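Side-chain contact in SJCHGC06286 protein (Schistosoma japonicum, PDB 3QBR), which probably binds BH domains of partner proteins as a Bcl-2 family regulator of apoptosis, this construct lacking the C-terminal membrane segment: residues N162-N165 with G169-G172. Numbering follows the deposited sequence.
Sequences NWIN and GWSG
The backbones of Asn165 and Gly169 come closest, with their CA atoms 4.2 Å apart, where helix 161-165 ends and the chain doubles back. One hydrogen bond joins the segments: Gly169 N donates to Ile164 O over 2.9 Å. It is bent, with 133° at the hydrogen, and the donor lies above the carbonyl plane. Gly169 has a positive phi of 71°, a value that favours glycine; its own O accepts Gly172 N at 2.8 Å, closing the 3-10 turn of 170-171.

Ile164 makes the largest contribution, touching with two branches. Ile164 CG2, anti to the backbone N, lies against the Gly169 backbone and 3.5 Å from Trp170 N. The other branch is extended (chi2 168°), carrying CD1 over one face of the Trp170 indole. There Ile164 CD1 is 3.8 Å from the centroid of the Trp170 six-membered ring, a CH-pi contact offset toward the rim, near CZ2 and CH2. Asn165 adds a peripheral touch, its OD1 3.9 Å from Gly169 CA. Phe17 meets the Trp170 ring with nearly parallel planes, and Ile122 of helix 119-137 touches both Ile164 and Trp170.

The Trp-Ile pair, short linker and Gly-Trp pair probably correspond to the BH2 motif, as in other Bcl-2 proteins, here the short helix 161-165, a turn and the 3-10 segment 170-171, packed against helices 17-31 and 119-137.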
loop_
_atom_site.group_PDB
_atom_site.type_symbol
_atom_site.label_atom_id
_atom_site.label_comp_id
_atom_site.label_asym_id
_atom_site.label_seq_id
_atom_site.Cartn_x
_atom_site.Cartn_y
_atom_site.Cartn_z
ATOM N N ASN A 162 9.222 -2.227 14.291
ATOM C CA ASN A 162 9.379 -1.878 15.696
ATOM C C ASN A 162 8.224 -1.021 16.174
ATOM O O ASN A 162 7.625 -1.300 17.215
ATOM C CB ASN A 162 10.702 -1.165 15.910
ATOM C CG ASN A 162 11.885 -2.064 15.620
ATOM O OD1 ASN A 162 11.943 -3.196 16.097
ATOM N ND2 ASN A 162 12.830 -1.571 14.824
ATOM N N TRP A 163 7.906 0.019 15.409
ATOM C CA TRP A 163 6.718 0.802 15.714
ATOM C C TRP A 163 5.484 -0.111 15.796
ATOM O O TRP A 163 4.700 -0.039 16.762
ATOM C CB TRP A 163 6.491 1.932 14.693
ATOM C CG TRP A 163 5.427 2.892 15.166
ATOM C CD1 TRP A 163 5.631 4.051 15.849
ATOM C CD2 TRP A 163 3.994 2.751 15.039
ATOM N NE1 TRP A 163 4.427 4.650 16.148
ATOM C CE2 TRP A 163 3.411 3.883 15.659
ATOM C CE3 TRP A 163 3.157 1.790 14.457
ATOM C CZ2 TRP A 163 2.024 4.078 15.714
ATOM C CZ3 TRP A 163 1.776 1.985 14.513
ATOM C CH2 TRP A 163 1.226 3.123 15.142
ATOM N N ILE A 164 5.324 -0.978 14.785
ATOM C CA ILE A 164 4.128 -1.821 14.682
ATOM C C ILE A 164 4.018 -2.793 15.851
ATOM O O ILE A 164 2.947 -2.969 16.439
ATOM C CB ILE A 164 4.055 -2.590 13.337
ATOM C CG1 ILE A 164 3.894 -1.608 12.179
ATOM C CG2 ILE A 164 2.887 -3.556 13.344
ATOM C CD1 ILE A 164 4.102 -2.219 10.801
ATOM N N ASN A 165 5.130 -3.429 16.187
ATOM C CA ASN A 165 5.134 -4.419 17.261
ATOM C C ASN A 165 4.914 -3.817 18.636
ATOM O O ASN A 165 4.491 -4.510 19.559
ATOM C CB ASN A 165 6.399 -5.274 17.197
ATOM C CG ASN A 165 6.333 -6.286 16.080
ATOM O OD1 ASN A 165 5.291 -6.931 15.881
ATOM N ND2 ASN A 165 7.423 -6.415 15.320
ATOM N N GLY A 169 1.312 -5.326 16.917
ATOM C CA GLY A 169 1.551 -5.835 15.583
ATOM C C GLY A 169 0.501 -5.358 14.590
ATOM O O GLY A 169 -0.218 -4.376 14.812
ATOM N N TRP A 170 0.405 -6.069 13.476
ATOM C CA TRP A 170 -0.509 -5.695 12.401
ATOM C C TRP A 170 -1.941 -5.634 12.877
ATOM O O TRP A 170 -2.753 -4.949 12.280
ATOM C CB TRP A 170 -0.380 -6.678 11.246
ATOM C CG TRP A 170 0.751 -6.358 10.339
ATOM C CD1 TRP A 170 1.797 -7.177 9.996
ATOM C CD2 TRP A 170 0.954 -5.123 9.631
ATOM N NE1 TRP A 170 2.627 -6.530 9.106
ATOM C CE2 TRP A 170 2.137 -5.264 8.874
ATOM C CE3 TRP A 170 0.234 -3.921 9.551
ATOM C CZ2 TRP A 170 2.637 -4.232 8.055
ATOM C CZ3 TRP A 170 0.709 -2.912 8.739
ATOM C CH2 TRP A 170 1.912 -3.066 8.004
ATOM N N SER A 171 -2.247 -6.349 13.956
ATOM C CA SER A 171 -3.603 -6.346 14.509
ATOM C C SER A 171 -3.974 -5.022 15.138
ATOM O O SER A 171 -5.130 -4.810 15.456
ATOM C CB SER A 171 -3.776 -7.445 15.554
ATOM O OG SER A 171 -3.559 -8.713 14.986
ATOM N N GLY A 172 -2.990 -4.148 15.342
ATOM C CA GLY A 172 -3.249 -2.793 15.800
ATOM C C GLY A 172 -4.374 -2.173 14.995
ATOM O O GLY A 172 -5.269 -1.498 15.533
#